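Local coordinates for glycerol trinitrate reductase (Agrobacterium tumefaciens, PDB 5EPD), which probably reduces glycerol trinitrate as an FMN-dependent oxidoreductase of the old yellow enzyme family, captured here without its flavin, at residues P92-Y95 against Q99-G102; K104-A109 against G115-Q120. All coordinates share one frame; numbering follows the deposited sequence.

Both contacts belong to the beta-alpha-beta unit made of strand 73-80, helix 97-112 and strand 117-122 in the eight-stranded TIM barrel. Contact 1 comes first along the chain and is complete before contact 2 begins: it ties the start of the helix to the loop arriving from strand 73-80, while contact 2 sets the middle of the helix against strand 117-122. Their centres are about 12 Å apart, on the same side of the chain's centre. They meet where CG1 of Ile94 packs 3.8 Å from CD1 of Leu119. Together they join one outer-layer helix to the loop before it and the strand after it, the first combining a hydrogen bond with packing, the second purely aliphatic.

Contact 1 (P92-Y95 against Q99-G102); sequences PGIY and QIDG
Where the loop leaving barrel strand 73-80 turns into helix 97-112, Gln99 in the first turn of the helix reaches back across Gly93, Ile94 and Tyr95. Its amide oxygen OE1 accepts a hydrogen bond from Tyr95 N at 2.7 Å, the donor lying almost straight beyond the C=O bond (179°). Thr96 N binds the same oxygen, so two successive backbone N-H groups grip it. NE2 donates to Gly54 O, and with both ends engaged the amide can hardly rotate. The amide carbon CD rests 3.5 Å from CA of Gly93, which has no side chain to obstruct it. With CG placed between backbone N and carbonyl carbon (chi1 56°), the Tyr95 ring folds back over the amide: Gln99 OE1 sits 3.6 Å above one face, displaced toward the rim, and Gln99 NE2 is 3.6 Å from Tyr95 CZ. The two planes stand 83° apart, not stacked. Beside this polar centre, CD1 of Ile94 meets CG1 of Ile100 at 4.0 Å, the side chains crossing at about a right angle. Both isoleucines also pack on helix 171-187; Ile94 further touches Thr79 of strand 73-80, and Trp103, on the next turn of helix 97-112, donates its indole N-H to Gly93 O.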
ATOM      1  N   PRO A  92      -0.975 -12.166  -1.169  1.00 28.43           N
ATOM      2  CA  PRO A  92      -2.200 -12.637  -0.504  1.00 28.79           C
ATOM      3  C   PRO A  92      -3.453 -11.915  -0.898  1.00 27.27           C
ATOM      4  O   PRO A  92      -3.393 -10.811  -1.423  1.00 26.54           O
ATOM      5  CB  PRO A  92      -1.920 -12.363   0.992  1.00 29.76           C
ATOM      6  CG  PRO A  92      -0.973 -11.207   0.982  1.00 30.37           C
ATOM      7  CD  PRO A  92      -0.089 -11.431  -0.236  1.00 30.77           C
ATOM      8  N   GLY A  93      -4.589 -12.513  -0.552  1.00 28.79           N
ATOM      9  CA  GLY A  93      -5.896 -11.934  -0.871  1.00 28.98           C
ATOM     10  C   GLY A  93      -6.670 -11.504   0.349  1.00 29.48           C
ATOM     11  O   GLY A  93      -6.241 -11.687   1.498  1.00 27.99           O
ATOM     12  N   ILE A  94      -7.812 -10.885   0.099  1.00 30.92           N
ATOM     13  CA  ILE A  94      -8.703 -10.513   1.185  1.00 33.11           C
ATOM     14  C   ILE A  94     -10.138 -10.683   0.699  1.00 34.36           C
ATOM     15  O   ILE A  94     -11.017  -9.930   1.077  1.00 40.28           O
ATOM     16  CB  ILE A  94      -8.378  -9.087   1.714  1.00 33.41           C
ATOM     17  CG1 ILE A  94      -9.218  -8.713   2.944  1.00 32.57           C
ATOM     18  CG2 ILE A  94      -8.558  -8.048   0.618  1.00 35.21           C
ATOM     19  CD1 ILE A  94      -9.167  -9.761   4.038  1.00 33.73           C
ATOM     20  N   TYR A  95     -10.375 -11.690  -0.139  1.00 36.23           N
ATOM     21  CA  TYR A  95     -11.699 -11.873  -0.730  1.00 37.69           C
ATOM     22  C   TYR A  95     -12.382 -13.191  -0.385  1.00 39.90           C
ATOM     23  O   TYR A  95     -13.591 -13.284  -0.571  1.00 44.57           O
ATOM     24  CB  TYR A  95     -11.656 -11.678  -2.256  1.00 37.87           C
ATOM     25  CG  TYR A  95     -10.662 -12.562  -3.039  1.00 36.21           C
ATOM     26  CD1 TYR A  95      -9.374 -12.123  -3.302  1.00 34.54           C
ATOM     27  CD2 TYR A  95     -11.041 -13.802  -3.541  1.00 35.77           C
ATOM     28  CE1 TYR A  95      -8.481 -12.895  -4.018  1.00 34.65           C
ATOM     29  CE2 TYR A  95     -10.155 -14.582  -4.263  1.00 34.99           C
ATOM     30  CZ  TYR A  95      -8.873 -14.119  -4.500  1.00 34.91           C
ATOM     31  OH  TYR A  95      -7.980 -14.882  -5.212  1.00 30.88           O
ATOM     32  N   GLN A  99      -8.619 -16.697   3.379  1.00 36.50           N
ATOM     33  CA  GLN A  99      -7.696 -15.566   3.535  1.00 35.46           C
ATOM     34  C   GLN A  99      -7.992 -14.748   4.796  1.00 34.86           C
ATOM     35  O   GLN A  99      -7.095 -14.458   5.596  1.00 35.30           O
ATOM     36  CB  GLN A  99      -7.754 -14.673   2.300  1.00 36.21           C
ATOM     37  CG  GLN A  99      -7.264 -15.364   1.026  1.00 35.97           C
ATOM     38  CD  GLN A  99      -7.893 -14.799  -0.249  1.00 37.63           C
ATOM     39  OE1 GLN A  99      -8.686 -13.838  -0.212  1.00 38.15           O
ATOM     40  NE2 GLN A  99      -7.565 -15.421  -1.391  1.00 36.72           N
ATOM     41  N   ILE A 100      -9.252 -14.387   4.987  1.00 34.70           N
ATOM     42  CA  ILE A 100      -9.644 -13.667   6.181  1.00 36.35           C
ATOM     43  C   ILE A 100      -9.083 -14.366   7.422  1.00 37.60           C
ATOM     44  O   ILE A 100      -8.404 -13.741   8.265  1.00 34.00           O
ATOM     45  CB  ILE A 100     -11.178 -13.572   6.273  1.00 40.95           C
ATOM     46  CG1 ILE A 100     -11.713 -12.711   5.116  1.00 44.57           C
ATOM     47  CG2 ILE A 100     -11.601 -12.977   7.614  1.00 41.54           C
ATOM     48  CD1 ILE A 100     -13.226 -12.673   5.011  1.00 47.57           C
ATOM     49  N   ASP A 101      -9.345 -15.676   7.510  1.00 38.79           N
ATOM     50  CA  ASP A 101      -8.953 -16.464   8.680  1.00 38.16           C
ATOM     51  C   ASP A 101      -7.439 -16.545   8.839  1.00 38.48           C
ATOM     52  O   ASP A 101      -6.941 -16.462   9.969  1.00 39.98           O
ATOM     53  CB  ASP A 101      -9.616 -17.845   8.670  1.00 37.18           C
ATOM     54  CG  ASP A 101     -11.134 -17.753   8.755  1.00 37.64           C
ATOM     55  OD1 ASP A 101     -11.684 -16.644   8.988  1.00 37.05           O
ATOM     56  OD2 ASP A 101     -11.782 -18.793   8.562  1.00 41.52           O
ATOM     57  N   GLY A 102      -6.711 -16.665   7.728  1.00 37.36           N
ATOM     58  CA  GLY A 102      -5.254 -16.484   7.753  1.00 39.96           C
ATOM     59  C   GLY A 102      -4.805 -15.121   8.322  1.00 41.77           C
ATOM     60  O   GLY A 102      -3.837 -15.037   9.108  1.00 38.92           O
TER

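Contact 2 (K104-A109 against G115-Q120)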
ATOM      1  N   LYS A 104      -6.424 -13.227  10.411  1.00 45.44           N
ATOM      2  CA  LYS A 104      -6.796 -13.059  11.828  1.00 46.45           C
ATOM      3  C   LYS A 104      -5.636 -13.404  12.732  1.00 44.49           C
ATOM      4  O   LYS A 104      -5.384 -12.720  13.718  1.00 44.11           O
ATOM      5  CB  LYS A 104      -8.001 -13.910  12.205  1.00 46.98           C
ATOM      6  CG  LYS A 104      -9.337 -13.308  11.829  1.00 47.33           C
ATOM      7  CD  LYS A 104     -10.420 -14.347  12.036  1.00 49.52           C
ATOM      8  CE  LYS A 104     -11.808 -13.761  11.908  1.00 51.94           C
ATOM      9  NZ  LYS A 104     -12.792 -14.851  11.672  1.00 55.26           N
ATOM     10  N   LYS A 105      -4.927 -14.466  12.381  1.00 42.03           N
ATOM     11  CA  LYS A 105      -3.758 -14.855  13.124  1.00 43.51           C
ATOM     12  C   LYS A 105      -2.684 -13.755  13.106  1.00 43.74           C
ATOM     13  O   LYS A 105      -1.981 -13.543  14.099  1.00 48.44           O
ATOM     14  CB  LYS A 105      -3.195 -16.131  12.539  1.00 45.11           C
ATOM     15  CG  LYS A 105      -4.147 -17.315  12.561  1.00 49.09           C
ATOM     16  CD  LYS A 105      -3.321 -18.595  12.498  1.00 55.60           C
ATOM     17  CE  LYS A 105      -4.163 -19.853  12.569  1.00 58.84           C
ATOM     18  NZ  LYS A 105      -4.647 -20.198  11.208  1.00 60.51           N
ATOM     19  N   VAL A 106      -2.556 -13.062  11.975  1.00 41.75           N
ATOM     20  CA  VAL A 106      -1.548 -12.002  11.806  1.00 38.33           C
ATOM     21  C   VAL A 106      -1.942 -10.756  12.592  1.00 36.53           C
ATOM     22  O   VAL A 106      -1.119 -10.209  13.309  1.00 38.37           O
ATOM     23  CB  VAL A 106      -1.352 -11.645  10.315  1.00 37.79           C
ATOM     24  CG1 VAL A 106      -0.331 -10.522  10.141  1.00 37.32           C
ATOM     25  CG2 VAL A 106      -0.932 -12.887   9.534  1.00 37.66           C
ATOM     26  N   THR A 107      -3.193 -10.313  12.468  1.00 35.41           N
ATOM     27  CA  THR A 107      -3.696  -9.189  13.277  1.00 36.85           C
ATOM     28  C   THR A 107      -3.587  -9.478  14.792  1.00 36.56           C
ATOM     29  O   THR A 107      -3.214  -8.613  15.577  1.00 35.05           O
ATOM     30  CB  THR A 107      -5.151  -8.799  12.887  1.00 36.56           C
ATOM     31  OG1 THR A 107      -6.011  -9.943  12.989  1.00 33.09           O
ATOM     32  CG2 THR A 107      -5.188  -8.255  11.439  1.00 35.34           C
ATOM     33  N   ALA A 108      -3.874 -10.715  15.178  1.00 40.62           N
ATOM     34  CA  ALA A 108      -3.714 -11.182  16.565  1.00 41.20           C
ATOM     35  C   ALA A 108      -2.280 -11.094  17.038  1.00 40.17           C
ATOM     36  O   ALA A 108      -2.021 -10.585  18.141  1.00 38.52           O
ATOM     37  CB  ALA A 108      -4.192 -12.623  16.699  1.00 40.64           C
ATOM     38  N   ALA A 109      -1.361 -11.620  16.223  1.00 37.74           N
ATOM     39  CA  ALA A 109       0.075 -11.607  16.563  1.00 39.82           C
ATOM     40  C   ALA A 109       0.626 -10.175  16.754  1.00 40.37           C
ATOM     41  O   ALA A 109       1.370  -9.884  17.705  1.00 38.75           O
ATOM     42  CB  ALA A 109       0.875 -12.353  15.496  1.00 40.66           C
ATOM     43  N   GLY A 115       0.782  -3.638  18.980  1.00 39.77           N
ATOM     44  CA  GLY A 115       0.940  -2.926  17.699  1.00 40.73           C
ATOM     45  C   GLY A 115      -0.337  -2.521  16.968  1.00 40.18           C
ATOM     46  O   GLY A 115      -1.458  -2.810  17.409  1.00 43.61           O
ATOM     47  N   ARG A 116      -0.163  -1.828  15.846  1.00 37.20           N
ATOM     48  CA  ARG A 116      -1.280  -1.481  14.947  1.00 37.95           C
ATOM     49  C   ARG A 116      -0.971  -1.940  13.531  1.00 34.49           C
ATOM     50  O   ARG A 116       0.190  -1.940  13.087  1.00 31.98           O
ATOM     51  CB  ARG A 116      -1.547   0.024  14.943  1.00 40.63           C
ATOM     52  CG  ARG A 116      -1.816   0.562  16.330  1.00 44.40           C
ATOM     53  CD  ARG A 116      -3.229   0.192  16.739  1.00 49.94           C
ATOM     54  NE  ARG A 116      -3.308  -0.406  18.065  1.00 55.83           N
ATOM     55  CZ  ARG A 116      -4.427  -0.501  18.786  1.00 61.65           C
ATOM     56  NH1 ARG A 116      -5.584  -0.032  18.331  1.00 60.50           N
ATOM     57  NH2 ARG A 116      -4.390  -1.081  19.983  1.00 66.45           N
ATOM     58  N   ILE A 117      -2.015  -2.357  12.833  1.00 33.68           N
ATOM     59  CA  ILE A 117      -1.867  -2.868  11.473  1.00 33.64           C
ATOM     60  C   ILE A 117      -3.102  -2.576  10.640  1.00 33.06           C
ATOM     61  O   ILE A 117      -4.244  -2.871  11.022  1.00 33.20           O
ATOM     62  CB  ILE A 117      -1.493  -4.375  11.424  1.00 33.29           C
ATOM     63  CG1 ILE A 117      -1.066  -4.761  10.002  1.00 32.32           C
ATOM     64  CG2 ILE A 117      -2.634  -5.254  11.948  1.00 33.95           C
ATOM     65  CD1 ILE A 117      -0.606  -6.201   9.903  1.00 32.87           C
ATOM     66  N   VAL A 118      -2.816  -1.980   9.495  1.00 32.08           N
ATOM     67  CA  VAL A 118      -3.778  -1.602   8.506  1.00 31.18           C
ATOM     68  C   VAL A 118      -3.494  -2.454   7.253  1.00 31.30           C
ATOM     69  O   VAL A 118      -2.327  -2.708   6.915  1.00 29.73           O
ATOM     70  CB  VAL A 118      -3.606  -0.093   8.277  1.00 32.46           C
ATOM     71  CG1 VAL A 118      -4.072   0.340   6.902  1.00 33.85           C
ATOM     72  CG2 VAL A 118      -4.358   0.650   9.368  1.00 32.42           C
ATOM     73  N   LEU A 119      -4.551  -2.922   6.588  1.00 32.61           N
ATOM     74  CA  LEU A 119      -4.410  -3.681   5.325  1.00 34.61           C
ATOM     75  C   LEU A 119      -4.468  -2.766   4.079  1.00 31.20           C
ATOM     76  O   LEU A 119      -5.400  -1.972   3.893  1.00 30.54           O
ATOM     77  CB  LEU A 119      -5.458  -4.803   5.258  1.00 36.23           C
ATOM     78  CG  LEU A 119      -5.468  -5.729   4.038  1.00 38.26           C
ATOM     79  CD1 LEU A 119      -6.054  -7.100   4.338  1.00 39.14           C
ATOM     80  CD2 LEU A 119      -6.275  -5.123   2.910  1.00 41.47           C
ATOM     81  N   GLN A 120      -3.468  -2.889   3.211  1.00 30.45           N
ATOM     82  CA  GLN A 120      -3.477  -2.124   1.954  1.00 29.76           C
ATOM     83  C   GLN A 120      -4.204  -2.872   0.841  1.00 28.53           C
ATOM     84  O   GLN A 120      -3.713  -3.877   0.328  1.00 26.57           O
ATOM     85  CB  GLN A 120      -2.063  -1.742   1.480  1.00 29.29           C
ATOM     86  CG  GLN A 120      -2.071  -0.730   0.335  1.00 28.20           C
ATOM     87  CD  GLN A 120      -0.719  -0.505  -0.297  1.00 27.25           C
ATOM     88  OE1 GLN A 120      -0.054  -1.452  -0.679  1.00 31.72           O
ATOM     89  NE2 GLN A 120      -0.330   0.730  -0.452  1.00 25.44           N
TER
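Val106 makes the first touch from helix 97-112, its CG1 methyl lying 4.3 Å from CD1 of Ile117 at the start of strand 117-122. The valine also packs on Ala62 and Tyr65 of helix 61-66, so it lies between helix 61-66 and strand 117-122. Next along the helix, Thr107 presents its methyl: CG2 stands 4.0 Å from CG2 of Ile117, and the two side chains cross roughly at right angles. The hydroxyl branch of Thr107 occupies the position between backbone N and carbonyl carbon (chi1 56°), separate from the methyl branch that faces the strand, and turns chiefly to Ala188 O, with Trp103 O a further acceptor within reach of the same single proton. On the strand, Ile117 alone receives both residues: its CB points at the helix, with CG2 serving Thr107 and the extended CG1-CD1 arm (chi2 176°) serving Val106. Asp191 OD2 accepts from the Ile117 backbone N. A small, buried, aliphatic helix-on-strand contact of 106 Å² like this is the standard packing within the beta-alpha-beta crossover of a TIM barrel, here linking neighbouring parallel strands 73-80 and 117-122.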